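Local coordinates for sensor protein (Rhodopseudomonas palustris, PDB 2OOL) that senses light through a bound biliverdin chromophore in its PAS and GAF domains and probably passes the signal to a histidine kinase module of the whole protein, at residues 149-152 and 153-157; 313-316 and 317-321; 139-142 and 143-146; 306-309 and 310-314. One frame throughout, in Å; residues are numbered along the deposited sequence.

Contact 1 (149-152 and 153-157); sequences VRVA and IRRLQ
V151 and R155, one helical turn apart, show how an apolar branch can support a charged group: CG2 of V151 lies over the centre of one face of the R155 guanidinium, 3.8 Å from its CZ. The R155 chain is extended from CG to NE, with CG beside its own backbone N (chi1 -83°), a course that carries it alongside the valine. A second pair is purely apolar, V149 CG1 meeting I153 CD1 at 4.1 Å.

The charged pair is of another kind. R150 and R154 lie side by side and point the same way, their planes 49° apart and R150 NH2 3.8 Å from R154 NH1. The repulsion is probably eased by E315 of the second subunit, which forms a salt bridge with R150 NH2.

Beneath the side chains runs the backbone ladder of an alpha helix: I153 N donates to V149 O at 3.0 Å, and L156 N to A152 O at 2.8 Å.

V149 and L156 pack against both helices 162-177 and 308-332, A152 against the first; R150 and R154 face the second subunit, and I153 touches V320 of its own chain as well as Q319 of the other, which places this turn of helix 142-157 in an intramolecular bundle and at the dimer interface.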
ATOM      1  N   VAL A 149       2.085   1.227  -5.033  1.00 53.78           N
ATOM      2  CA  VAL A 149       0.720   0.656  -4.985  1.00 53.77           C
ATOM      3  C   VAL A 149      -0.372   1.763  -5.069  1.00 54.39           C
ATOM      4  O   VAL A 149      -1.322   1.667  -5.842  1.00 53.93           O
ATOM      5  CB  VAL A 149       0.504  -0.263  -3.768  1.00 55.09           C
ATOM      6  CG1 VAL A 149      -0.982  -0.629  -3.636  1.00 53.18           C
ATOM      7  CG2 VAL A 149       1.370  -1.530  -3.873  1.00 53.41           C
ATOM      8  N   ARG A 150      -0.182   2.850  -4.334  1.00 55.37           N
ATOM      9  CA  ARG A 150      -1.117   3.981  -4.352  1.00 55.40           C
ATOM     10  C   ARG A 150      -1.266   4.648  -5.749  1.00 55.15           C
ATOM     11  O   ARG A 150      -2.397   4.904  -6.205  1.00 54.68           O
ATOM     12  CB  ARG A 150      -0.717   5.012  -3.280  1.00 54.85           C
ATOM     13  CG  ARG A 150      -1.578   6.279  -3.306  1.00 57.03           C
ATOM     14  CD  ARG A 150      -1.077   7.377  -2.367  1.00 58.97           C
ATOM     15  NE  ARG A 150       0.123   8.065  -2.859  1.00 60.87           N
ATOM     16  CZ  ARG A 150       0.142   8.964  -3.837  1.00 62.48           C
ATOM     17  NH1 ARG A 150       1.300   9.517  -4.185  1.00 61.71           N
ATOM     18  NH2 ARG A 150      -0.972   9.308  -4.484  1.00 64.14           N
ATOM     19  N   VAL A 151      -0.154   4.949  -6.422  1.00 55.26           N
ATOM     20  CA  VAL A 151      -0.266   5.629  -7.712  1.00 55.09           C
ATOM     21  C   VAL A 151      -0.841   4.661  -8.764  1.00 54.69           C
ATOM     22  O   VAL A 151      -1.649   5.055  -9.574  1.00 53.97           O
ATOM     23  CB  VAL A 151       1.027   6.450  -8.169  1.00 55.85           C
ATOM     24  CG1 VAL A 151       1.855   6.958  -6.979  1.00 54.44           C
ATOM     25  CG2 VAL A 151       1.893   5.716  -9.219  1.00 57.00           C
ATOM     26  N   ALA A 152      -0.473   3.387  -8.706  1.00 55.27           N
ATOM     27  CA  ALA A 152      -1.085   2.339  -9.562  1.00 55.00           C
ATOM     28  C   ALA A 152      -2.617   2.222  -9.395  1.00 54.86           C
ATOM     29  O   ALA A 152      -3.330   2.173 -10.383  1.00 54.49           O
ATOM     30  CB  ALA A 152      -0.428   0.995  -9.307  1.00 54.09           C
ATOM     31  N   ILE A 153      -3.112   2.155  -8.163  1.00 54.93           N
ATOM     32  CA  ILE A 153      -4.567   2.068  -7.906  1.00 55.39           C
ATOM     33  C   ILE A 153      -5.297   3.271  -8.515  1.00 55.63           C
ATOM     34  O   ILE A 153      -6.341   3.144  -9.134  1.00 55.04           O
ATOM     35  CB  ILE A 153      -4.897   2.082  -6.388  1.00 54.65           C
ATOM     36  CG1 ILE A 153      -4.554   0.756  -5.720  1.00 56.06           C
ATOM     37  CG2 ILE A 153      -6.391   2.402  -6.144  1.00 54.91           C
ATOM     38  CD1 ILE A 153      -4.767   0.781  -4.176  1.00 55.29           C
ATOM     39  N   ARG A 154      -4.749   4.448  -8.283  1.00 56.62           N
ATOM     40  CA  ARG A 154      -5.287   5.666  -8.865  1.00 57.53           C
ATOM     41  C   ARG A 154      -5.287   5.665 -10.415  1.00 57.38           C
ATOM     42  O   ARG A 154      -6.237   6.152 -11.040  1.00 57.35           O
ATOM     43  CB  ARG A 154      -4.485   6.844  -8.325  1.00 57.39           C
ATOM     44  CG  ARG A 154      -5.011   8.195  -8.697  1.00 57.91           C
ATOM     45  CD  ARG A 154      -3.925   9.205  -8.417  1.00 60.71           C
ATOM     46  NE  ARG A 154      -2.982   9.309  -9.531  1.00 64.36           N
ATOM     47  CZ  ARG A 154      -1.717   9.723  -9.427  1.00 67.61           C
ATOM     48  NH1 ARG A 154      -1.199  10.037  -8.234  1.00 68.59           N
ATOM     49  NH2 ARG A 154      -0.954   9.824 -10.527  1.00 67.18           N
ATOM     50  N   ARG A 155      -4.235   5.118 -11.020  1.00 57.50           N
ATOM     51  CA  ARG A 155      -4.122   5.073 -12.477  1.00 58.62           C
ATOM     52  C   ARG A 155      -5.093   4.068 -13.056  1.00 58.60           C
ATOM     53  O   ARG A 155      -5.733   4.313 -14.077  1.00 58.20           O
ATOM     54  CB  ARG A 155      -2.712   4.698 -12.919  1.00 59.00           C
ATOM     55  CG  ARG A 155      -1.776   5.875 -12.952  1.00 60.09           C
ATOM     56  CD  ARG A 155      -0.304   5.457 -13.014  1.00 60.76           C
ATOM     57  NE  ARG A 155       0.558   6.639 -12.840  1.00 62.40           N
ATOM     58  CZ  ARG A 155       1.893   6.641 -12.910  1.00 63.13           C
ATOM     59  NH1 ARG A 155       2.575   5.516 -13.170  1.00 64.26           N
ATOM     60  NH2 ARG A 155       2.549   7.775 -12.708  1.00 62.59           N
ATOM     61  N   LEU A 156      -5.185   2.928 -12.394  1.00 58.34           N
ATOM     62  CA  LEU A 156      -6.094   1.884 -12.799  1.00 58.51           C
ATOM     63  C   LEU A 156      -7.495   2.466 -12.844  1.00 58.83           C
ATOM     64  O   LEU A 156      -8.242   2.202 -13.768  1.00 59.18           O
ATOM     65  CB  LEU A 156      -6.020   0.729 -11.793  1.00 58.10           C
ATOM     66  CG  LEU A 156      -5.780  -0.701 -12.259  1.00 58.15           C
ATOM     67  CD1 LEU A 156      -4.978  -0.823 -13.486  1.00 56.71           C
ATOM     68  CD2 LEU A 156      -5.106  -1.526 -11.098  1.00 57.39           C
ATOM     69  N   GLN A 157      -7.818   3.321 -11.879  1.00 59.59           N
ATOM     70  CA  GLN A 157      -9.170   3.854 -11.745  1.00 60.26           C
ATOM     71  C   GLN A 157      -9.576   4.907 -12.771  1.00 60.77           C
ATOM     72  O   GLN A 157     -10.771   5.177 -12.904  1.00 60.88           O
ATOM     73  CB  GLN A 157      -9.386   4.405 -10.338  1.00 60.60           C
ATOM     74  CG  GLN A 157      -9.369   3.335  -9.227  1.00 61.02           C
ATOM     75  CD  GLN A 157     -10.291   3.696  -8.089  1.00 62.62           C
ATOM     76  OE1 GLN A 157      -9.850   4.199  -7.037  1.00 67.23           O
ATOM     77  NE2 GLN A 157     -11.594   3.475  -8.300  1.00 65.11           N
TER

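Contact 2 (313-316 and 317-321); sequences ACEL and IAQVL
E315 swings its CG anti to the backbone N (chi1 -175°) and stays extended, while Q319 sets CG beside its backbone N (chi1 -68°) and leans back along the helix; together these torsions bring carboxylate and amide near one another without direct bonding. E315 OE2 stands 3.6 Å from Q319 NE2, and the two flat groups are turned 59° apart. A water fills the role of a direct bond: it donates to E315 OE2 at 2.8 Å and accepts from Q319 NE2 at 3.0 Å.

Lower down, the aliphatic part of Q319 rests on the main chain, its CG 3.2 Å from E315 O, the same oxygen that accepts from Q319 N at 2.8 Å. V320 CG2 similarly approaches L316 O at 3.4 Å, the acceptor for V320 N. L316 and V320 face helix 142-157, while C314 and A318 pack on I284 of strand 280-288.

The other end of the amide, Q319 OE1, is hydrogen-bonded to NE2 of Q157 of the second subunit. E315 OE1 makes a long, weak ion pair with R154 NH1 of that subunit. A leucine in place of Q319 would probably leave both the bridging water and that neighbouring Q157 without their amide partner.

Thus a single amide uses its N-H for the water that links it to E315 one turn back, and its oxygen for the other subunit, so that i to i+4 pairing and dimer contact are coupled in one group.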
ATOM      1  N   ALA A 313      -0.431  -7.479  -1.752  1.00 54.91           N
ATOM      2  CA  ALA A 313      -0.412  -6.258  -2.565  1.00 55.46           C
ATOM      3  C   ALA A 313      -0.879  -6.554  -3.996  1.00 55.41           C
ATOM      4  O   ALA A 313      -1.721  -5.862  -4.501  1.00 56.99           O
ATOM      5  CB  ALA A 313       0.964  -5.610  -2.568  1.00 54.21           C
ATOM      6  N   CYS A 314      -0.333  -7.593  -4.617  1.00 55.64           N
ATOM      7  CA  CYS A 314      -0.808  -8.098  -5.894  1.00 55.24           C
ATOM      8  C   CYS A 314      -2.311  -8.375  -5.924  1.00 54.98           C
ATOM      9  O   CYS A 314      -2.954  -8.152  -6.951  1.00 56.26           O
ATOM     10  CB  CYS A 314      -0.029  -9.367  -6.303  1.00 54.92           C
ATOM     11  SG  CYS A 314       1.821  -9.133  -6.458  1.00 56.79           S
ATOM     12  N   GLU A 315      -2.861  -8.884  -4.827  1.00 54.69           N
ATOM     13  CA  GLU A 315      -4.261  -9.252  -4.755  1.00 54.44           C
ATOM     14  C   GLU A 315      -5.120  -7.994  -4.747  1.00 53.64           C
ATOM     15  O   GLU A 315      -6.153  -7.941  -5.408  0.50 51.61           O
ATOM     16  CB  GLU A 315      -4.559 -10.104  -3.521  1.00 54.14           C
ATOM     17  CG  GLU A 315      -5.987 -10.604  -3.498  1.00 55.21           C
ATOM     18  CD  GLU A 315      -6.341 -11.368  -2.206  1.00 56.50           C
ATOM     19  OE1 GLU A 315      -5.589 -11.304  -1.221  1.00 59.21           O
ATOM     20  OE2 GLU A 315      -7.400 -12.022  -2.174  1.00 60.83           O
ATOM     21  N   LEU A 316      -4.667  -7.007  -3.970  1.00 52.85           N
ATOM     22  CA  LEU A 316      -5.269  -5.676  -3.958  1.00 53.19           C
ATOM     23  C   LEU A 316      -5.335  -5.076  -5.358  1.00 53.34           C
ATOM     24  O   LEU A 316      -6.397  -4.577  -5.786  1.00 54.16           O
ATOM     25  CB  LEU A 316      -4.493  -4.740  -3.044  1.00 52.61           C
ATOM     26  CG  LEU A 316      -4.966  -3.297  -2.912  1.00 52.03           C
ATOM     27  CD1 LEU A 316      -6.432  -3.176  -2.469  1.00 49.46           C
ATOM     28  CD2 LEU A 316      -4.023  -2.552  -1.947  1.00 52.32           C
ATOM     29  N   ILE A 317      -4.198  -5.099  -6.049  1.00 53.03           N
ATOM     30  CA  ILE A 317      -4.117  -4.605  -7.429  1.00 52.99           C
ATOM     31  C   ILE A 317      -5.140  -5.305  -8.339  1.00 52.81           C
ATOM     32  O   ILE A 317      -5.833  -4.659  -9.154  1.00 52.59           O
ATOM     33  CB  ILE A 317      -2.676  -4.711  -7.952  1.00 53.17           C
ATOM     34  CG1 ILE A 317      -1.835  -3.565  -7.354  1.00 54.15           C
ATOM     35  CG2 ILE A 317      -2.583  -4.616  -9.503  1.00 51.68           C
ATOM     36  CD1 ILE A 317      -0.367  -3.834  -7.344  1.00 53.81           C
ATOM     37  N   ALA A 318      -5.237  -6.609  -8.160  1.00 52.00           N
ATOM     38  CA  ALA A 318      -6.123  -7.452  -8.906  1.00 51.98           C
ATOM     39  C   ALA A 318      -7.559  -7.084  -8.634  1.00 52.34           C
ATOM     40  O   ALA A 318      -8.372  -7.023  -9.570  1.00 52.13           O
ATOM     41  CB  ALA A 318      -5.884  -8.897  -8.559  1.00 50.80           C
ATOM     42  N   GLN A 319      -7.888  -6.877  -7.355  1.00 52.10           N
ATOM     43  CA  GLN A 319      -9.243  -6.515  -6.968  1.00 52.09           C
ATOM     44  C   GLN A 319      -9.653  -5.115  -7.548  1.00 52.16           C
ATOM     45  O   GLN A 319     -10.813  -4.922  -7.939  1.00 53.88           O
ATOM     46  CB  GLN A 319      -9.419  -6.542  -5.454  1.00 51.47           C
ATOM     47  CG  GLN A 319      -9.339  -7.953  -4.774  1.00 53.22           C
ATOM     48  CD  GLN A 319      -9.318  -7.870  -3.248  1.00 53.81           C
ATOM     49  OE1 GLN A 319      -9.254  -6.767  -2.694  1.00 54.66           O
ATOM     50  NE2 GLN A 319      -9.309  -9.050  -2.550  1.00 57.00           N
ATOM     51  N   VAL A 320      -8.746  -4.148  -7.585  1.00 50.97           N
ATOM     52  CA  VAL A 320      -9.062  -2.840  -8.205  1.00 50.43           C
ATOM     53  C   VAL A 320      -9.238  -2.954  -9.715  1.00 51.05           C
ATOM     54  O   VAL A 320     -10.126  -2.277 -10.314  1.00 49.69           O
ATOM     55  CB  VAL A 320      -7.978  -1.784  -7.911  1.00 50.47           C
ATOM     56  CG1 VAL A 320      -8.244  -0.412  -8.707  1.00 47.70           C
ATOM     57  CG2 VAL A 320      -7.873  -1.547  -6.430  1.00 46.69           C
ATOM     58  N   LEU A 321      -8.364  -3.762 -10.336  1.00 51.83           N
ATOM     59  CA  LEU A 321      -8.474  -4.105 -11.760  1.00 52.38           C
ATOM     60  C   LEU A 321      -9.863  -4.717 -11.989  1.00 53.81           C
ATOM     61  O   LEU A 321     -10.595  -4.309 -12.894  1.00 54.66           O
ATOM     62  CB  LEU A 321      -7.386  -5.121 -12.174  1.00 52.56           C
ATOM     63  CG  LEU A 321      -7.353  -5.585 -13.645  1.00 52.68           C
ATOM     64  CD1 LEU A 321      -7.232  -4.384 -14.640  1.00 49.13           C
ATOM     65  CD2 LEU A 321      -6.289  -6.626 -13.952  1.00 50.18           C
TER
HETATM   66  O   HOH W   1      -9.035 -11.442  -4.367  1.00 47.95           O

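Contact 3 (139-142 and 143-146); sequences SRYT and NEFF
T142 and F146 lie side by side and point the same way, an i to i+4 pair in which a methyl group meets an aromatic face. T142 sets OG1 beside the backbone N (chi1 -52°), which leaves CG2 anti to it and holds the methyl 4.0 Å from the centroid of the F146 ring, 25° off the normal, a CH-pi contact whose nearest ring atom is CZ at 3.6 Å. The carbonyl oxygen T142 O also lies above a face of that ring, toward the rim, while accepting from F146 N at 2.8 Å.

F145 is turned differently: its CB comes within 3.0 Å of T142 O, but the ring leads off elsewhere. Y141 and E144 run alongside each other, though doubtfully, since E144 has a second conformer.

Y141 is the N-cap residue, and its carbonyl oxygen accepts from F145 N at 2.9 Å. Just before it an ST turn forms, S139 OG accepting from Y141 N at 2.7 Å. An alanine at F146 is likely to deprive the T142 methyl of its aromatic support and open a gap against L316 of the second subunit.

The first turn of helix 142-157 therefore pairs polar bonding of its leading backbone with an apolar surface, T142 and F146, that serves the dimer interface.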
ATOM      1  N   SER A 139      11.861  -6.423   2.601  1.00 70.82           N
ATOM      2  CA  SER A 139      12.187  -5.172   1.845  1.00 70.97           C
ATOM      3  C   SER A 139      12.852  -4.056   2.661  1.00 70.84           C
ATOM      4  O   SER A 139      12.457  -3.712   3.774  1.00 70.65           O
ATOM      5  CB  SER A 139      10.994  -4.612   1.052  1.00 71.08           C
ATOM      6  OG  SER A 139      11.403  -3.461   0.296  1.00 72.00           O
ATOM      7  N   ARG A 140      13.862  -3.448   2.058  1.00 71.81           N
ATOM      8  CA  ARG A 140      14.429  -2.246   2.625  1.00 71.89           C
ATOM      9  C   ARG A 140      13.692  -1.006   2.059  1.00 70.82           C
ATOM     10  O   ARG A 140      14.168   0.124   2.263  1.00 71.14           O
ATOM     11  CB  ARG A 140      15.945  -2.162   2.341  1.00 73.22           C
ATOM     12  CG  ARG A 140      16.739  -3.509   2.404  1.00 75.33           C
ATOM     13  CD  ARG A 140      18.219  -3.263   1.956  1.00 75.94           C
ATOM     14  NE  ARG A 140      19.019  -4.479   1.686  1.00 78.65           N
ATOM     15  CZ  ARG A 140      20.282  -4.460   1.240  1.00 79.23           C
ATOM     16  NH1 ARG A 140      20.885  -3.297   1.009  1.00 80.83           N
ATOM     17  NH2 ARG A 140      20.948  -5.596   1.017  1.00 79.96           N
ATOM     18  N   TYR A 141      12.557  -1.207   1.363  1.00 69.09           N
ATOM     19  CA  TYR A 141      11.911  -0.126   0.550  1.00 68.09           C
ATOM     20  C   TYR A 141      10.371  -0.102   0.625  1.00 66.32           C
ATOM     21  O   TYR A 141       9.689   0.060  -0.410  1.00 64.72           O
ATOM     22  CB  TYR A 141      12.396  -0.230  -0.928  1.00 69.51           C
ATOM     23  CG  TYR A 141      13.911  -0.185  -1.010  1.00 70.37           C
ATOM     24  CD1 TYR A 141      14.606   0.899  -0.470  1.00 72.41           C
ATOM     25  CD2 TYR A 141      14.655  -1.243  -1.550  1.00 71.97           C
ATOM     26  CE1 TYR A 141      16.001   0.960  -0.487  1.00 72.82           C
ATOM     27  CE2 TYR A 141      16.081  -1.191  -1.571  1.00 71.09           C
ATOM     28  CZ  TYR A 141      16.730  -0.090  -1.030  1.00 72.05           C
ATOM     29  OH  TYR A 141      18.109   0.017  -1.008  1.00 72.98           O
ATOM     30  N   THR A 142       9.848  -0.240   1.855  1.00 63.94           N
ATOM     31  CA  THR A 142       8.414  -0.385   2.093  1.00 62.84           C
ATOM     32  C   THR A 142       7.652   0.930   1.824  1.00 61.57           C
ATOM     33  O   THR A 142       6.559   0.899   1.241  1.00 61.66           O
ATOM     34  CB  THR A 142       8.091  -0.935   3.542  1.00 63.47           C
ATOM     35  OG1 THR A 142       8.843  -2.134   3.805  1.00 62.94           O
ATOM     36  CG2 THR A 142       6.592  -1.237   3.708  1.00 62.87           C
ATOM     37  N   ASN A 143       8.232   2.076   2.189  1.00 59.09           N
ATOM     38  CA  ASN A 143       7.597   3.383   1.872  1.00 58.03           C
ATOM     39  C   ASN A 143       7.420   3.638   0.338  1.00 56.90           C
ATOM     40  O   ASN A 143       6.336   4.051  -0.115  1.00 56.21           O
ATOM     41  CB  ASN A 143       8.327   4.538   2.572  1.00 56.98           C
ATOM     42  CG  ASN A 143       8.026   4.594   4.090  1.00 56.33           C
ATOM     43  OD1 ASN A 143       6.878   4.441   4.526  1.00 51.94           O
ATOM     44  ND2 ASN A 143       9.062   4.832   4.888  1.00 53.31           N
ATOM     45  N   GLU A 144       8.476   3.366  -0.425  0.50 56.26           N
ATOM     46  CA  GLU A 144       8.411   3.338  -1.890  0.50 56.30           C
ATOM     47  C   GLU A 144       7.360   2.335  -2.376  0.50 55.73           C
ATOM     48  O   GLU A 144       6.603   2.600  -3.307  0.50 55.76           O
ATOM     49  CB  GLU A 144       9.771   2.959  -2.490  0.50 56.08           C
ATOM     50  CG  GLU A 144      10.937   3.869  -2.090  0.50 56.48           C
ATOM     51  CD  GLU A 144      12.206   3.584  -2.884  0.50 56.90           C
ATOM     52  OE1 GLU A 144      12.142   2.875  -3.919  0.50 56.98           O
ATOM     53  OE2 GLU A 144      13.276   4.076  -2.466  0.50 59.92           O
ATOM     54  N   PHE A 145       7.338   1.169  -1.750  1.00 55.43           N
ATOM     55  CA  PHE A 145       6.371   0.145  -2.069  1.00 55.50           C
ATOM     56  C   PHE A 145       4.943   0.674  -1.945  1.00 54.55           C
ATOM     57  O   PHE A 145       4.175   0.535  -2.887  1.00 53.56           O
ATOM     58  CB  PHE A 145       6.581  -1.023  -1.110  1.00 56.47           C
ATOM     59  CG  PHE A 145       5.629  -2.143  -1.286  1.00 57.05           C
ATOM     60  CD1 PHE A 145       5.800  -3.053  -2.309  1.00 59.04           C
ATOM     61  CD2 PHE A 145       4.610  -2.352  -0.368  1.00 60.48           C
ATOM     62  CE1 PHE A 145       4.936  -4.133  -2.444  1.00 58.76           C
ATOM     63  CE2 PHE A 145       3.743  -3.460  -0.487  1.00 58.11           C
ATOM     64  CZ  PHE A 145       3.911  -4.335  -1.535  1.00 55.91           C
ATOM     65  N   PHE A 146       4.609   1.277  -0.798  1.00 53.90           N
ATOM     66  CA  PHE A 146       3.272   1.831  -0.585  1.00 54.32           C
ATOM     67  C   PHE A 146       2.930   2.910  -1.627  1.00 54.06           C
ATOM     68  O   PHE A 146       1.815   2.969  -2.145  1.00 53.61           O
ATOM     69  CB  PHE A 146       3.133   2.465   0.795  1.00 54.57           C
ATOM     70  CG  PHE A 146       3.131   1.493   1.948  1.00 55.07           C
ATOM     71  CD1 PHE A 146       2.884   0.140   1.787  1.00 56.32           C
ATOM     72  CD2 PHE A 146       3.361   1.972   3.228  1.00 55.59           C
ATOM     73  CE1 PHE A 146       2.893  -0.716   2.891  1.00 55.94           C
ATOM     74  CE2 PHE A 146       3.372   1.144   4.308  1.00 55.30           C
ATOM     75  CZ  PHE A 146       3.128  -0.212   4.151  1.00 55.67           C
TER

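Contact 4 (306-309 and 310-314); sequences VSYE and VRQAC
Helix 308-332 starts here in alpha-helical form, R311 N donating to S307 O at 3.1 Å and Q312 N to Y308 O at 2.9 Å. S307 is the N-cap, and its OG takes a weak capping bond from V310 N at 3.3 Å. The torsion that permits this puts OG between the backbone N and the carbonyl carbon (chi1 77°); D137 is hydrogen-bonded to the same oxygen and ties the cap to the segment leading toward helix 142-157.

R311 folds back toward the residues before the helix. Its chain bends at chi3 (-42°), bringing NH1 to V306 O at 2.8 Å, with the oxygen near the guanidinium plane and the donor in the carbonyl plane. One face of the guanidinium lies over Y308 CA. The Y308 ring stands almost perpendicular to it, the planes 88° apart, with CD1 3.6 Å from R311 NH2. Farther along, the ring crosses Q312 obliquely, CE2 lying 3.6 Å from the amide carbon CD. The valines V306 and V310 cross at about a right angle, their CG1 methyls 3.3 Å apart, closer than normal contact, which makes the exact spacing doubtful.

E134, at the end of strand 128-134, forms a salt bridge with R311 NH2, so the buried guanidinium has both a carboxylate and a carbonyl to satisfy it. The carboxylate would probably help balance its positive charge, and the two bonds together probably restrict its rotation. Chemically, one arginine joins the incoming chain, the first helical turn and the sheet of the PAS region.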
ATOM      1  N   VAL A 306       8.136 -14.806  -3.224  1.00 56.37           N
ATOM      2  CA  VAL A 306       7.502 -13.526  -3.028  1.00 56.62           C
ATOM      3  C   VAL A 306       6.797 -13.584  -1.674  1.00 55.74           C
ATOM      4  O   VAL A 306       6.036 -14.540  -1.396  1.00 55.79           O
ATOM      5  CB  VAL A 306       6.470 -13.212  -4.201  1.00 57.30           C
ATOM      6  CG1 VAL A 306       5.809 -11.844  -4.016  1.00 56.68           C
ATOM      7  CG2 VAL A 306       7.164 -13.258  -5.536  1.00 56.43           C
ATOM      8  N   SER A 307       7.088 -12.625  -0.793  1.00 54.81           N
ATOM      9  CA  SER A 307       6.571 -12.707   0.613  1.00 55.07           C
ATOM     10  C   SER A 307       5.056 -12.590   0.699  1.00 54.12           C
ATOM     11  O   SER A 307       4.419 -12.121  -0.211  1.00 53.83           O
ATOM     12  CB  SER A 307       7.180 -11.616   1.489  1.00 55.03           C
ATOM     13  OG  SER A 307       6.545 -10.367   1.229  1.00 54.90           O
ATOM     14  N   TYR A 308       4.455 -12.996   1.812  1.00 54.94           N
ATOM     15  CA  TYR A 308       3.018 -12.971   1.916  1.00 54.58           C
ATOM     16  C   TYR A 308       2.446 -11.564   1.666  1.00 55.54           C
ATOM     17  O   TYR A 308       1.393 -11.412   1.014  1.00 53.91           O
ATOM     18  CB  TYR A 308       2.609 -13.419   3.290  1.00 56.75           C
ATOM     19  CG  TYR A 308       1.156 -13.752   3.431  1.00 57.34           C
ATOM     20  CD1 TYR A 308       0.672 -14.973   3.007  1.00 58.61           C
ATOM     21  CD2 TYR A 308       0.280 -12.862   4.007  1.00 57.99           C
ATOM     22  CE1 TYR A 308      -0.660 -15.298   3.163  1.00 58.57           C
ATOM     23  CE2 TYR A 308      -1.053 -13.180   4.173  1.00 56.80           C
ATOM     24  CZ  TYR A 308      -1.515 -14.385   3.737  1.00 57.82           C
ATOM     25  OH  TYR A 308      -2.848 -14.719   3.898  1.00 61.46           O
ATOM     26  N   GLU A 309       3.116 -10.553   2.234  1.00 54.60           N
ATOM     27  CA  GLU A 309       2.660  -9.187   2.167  1.00 54.95           C
ATOM     28  C   GLU A 309       2.736  -8.651   0.720  1.00 55.24           C
ATOM     29  O   GLU A 309       1.850  -7.909   0.306  1.00 55.50           O
ATOM     30  CB  GLU A 309       3.490  -8.260   3.098  1.00 55.66           C
ATOM     31  CG  GLU A 309       3.385  -8.548   4.617  1.00 56.69           C
ATOM     32  CD  GLU A 309       4.496  -9.460   5.143  1.00 59.81           C
ATOM     33  OE1 GLU A 309       4.947 -10.360   4.388  1.00 58.76           O
ATOM     34  OE2 GLU A 309       4.925  -9.260   6.314  1.00 62.65           O
ATOM     35  N   VAL A 310       3.760  -9.042  -0.040  1.00 54.23           N
ATOM     36  CA  VAL A 310       3.813  -8.689  -1.449  1.00 54.21           C
ATOM     37  C   VAL A 310       2.678  -9.334  -2.252  1.00 54.40           C
ATOM     38  O   VAL A 310       2.102  -8.690  -3.146  1.00 53.87           O
ATOM     39  CB  VAL A 310       5.183  -8.944  -2.081  1.00 54.33           C
ATOM     40  CG1 VAL A 310       5.133  -8.676  -3.614  1.00 54.13           C
ATOM     41  CG2 VAL A 310       6.246  -8.003  -1.431  1.00 53.80           C
ATOM     42  N   ARG A 311       2.327 -10.570  -1.909  1.00 54.30           N
ATOM     43  CA  ARG A 311       1.199 -11.275  -2.513  1.00 54.30           C
ATOM     44  C   ARG A 311      -0.105 -10.612  -2.167  1.00 54.48           C
ATOM     45  O   ARG A 311      -0.967 -10.502  -3.045  1.00 56.29           O
ATOM     46  CB  ARG A 311       1.213 -12.794  -2.182  1.00 54.29           C
ATOM     47  CG  ARG A 311       2.545 -13.432  -2.635  1.00 55.08           C
ATOM     48  CD  ARG A 311       2.637 -14.939  -2.769  1.00 56.23           C
ATOM     49  NE  ARG A 311       2.016 -15.752  -1.738  1.00 57.42           N
ATOM     50  CZ  ARG A 311       2.608 -16.144  -0.600  1.00 59.77           C
ATOM     51  NH1 ARG A 311       3.829 -15.724  -0.259  1.00 58.85           N
ATOM     52  NH2 ARG A 311       1.963 -16.939   0.225  1.00 57.10           N
ATOM     53  N   GLN A 312      -0.270 -10.124  -0.934  1.00 54.66           N
ATOM     54  CA  GLN A 312      -1.465  -9.377  -0.571  1.00 55.24           C
ATOM     55  C   GLN A 312      -1.580  -8.062  -1.391  1.00 55.14           C
ATOM     56  O   GLN A 312      -2.702  -7.583  -1.644  1.00 53.10           O
ATOM     57  CB  GLN A 312      -1.503  -9.027   0.904  1.00 55.66           C
ATOM     58  CG  GLN A 312      -1.696 -10.195   1.867  1.00 59.03           C
ATOM     59  CD  GLN A 312      -1.681  -9.725   3.314  1.00 59.33           C
ATOM     60  OE1 GLN A 312      -0.686  -9.128   3.798  1.00 65.18           O
ATOM     61  NE2 GLN A 312      -2.783  -9.948   3.997  1.00 59.29           N
ATOM     62  N   ALA A 313      -0.431  -7.479  -1.752  1.00 54.91           N
ATOM     63  CA  ALA A 313      -0.412  -6.258  -2.565  1.00 55.46           C
ATOM     64  C   ALA A 313      -0.879  -6.554  -3.996  1.00 55.41           C
ATOM     65  O   ALA A 313      -1.721  -5.862  -4.501  1.00 56.99           O
ATOM     66  CB  ALA A 313       0.964  -5.610  -2.568  1.00 54.21           C
ATOM     67  N   CYS A 314      -0.333  -7.593  -4.617  1.00 55.64           N
ATOM     68  CA  CYS A 314      -0.808  -8.098  -5.894  1.00 55.24           C
ATOM     69  C   CYS A 314      -2.311  -8.375  -5.924  1.00 54.98           C
ATOM     70  O   CYS A 314      -2.954  -8.152  -6.951  1.00 56.26           O
ATOM     71  CB  CYS A 314      -0.029  -9.367  -6.303  1.00 54.92           C
ATOM     72  SG  CYS A 314       1.821  -9.133  -6.458  1.00 56.79           S
TER

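Overall arrangement
From the N terminus, contact 3 comes first, at the passage from the loop after strand 128-134 into helix 142-157; contact 1 follows farther along the same helix. Much later in the chain, contact 4 starts helix 308-332 and contact 2 continues it, the two sharing A313 and C314. Each closes only a turn of helix, so none encloses another. The helices themselves are tied sidelong: F145 CZ of contact 3 packs on A313 CB at 3.4 Å, while V149 and L156 of contact 1 meet L316, I317 and V320 of contact 2. All four also touch the second subunit, linking the PAS-to-GAF connection, the GAF helices and the dimer.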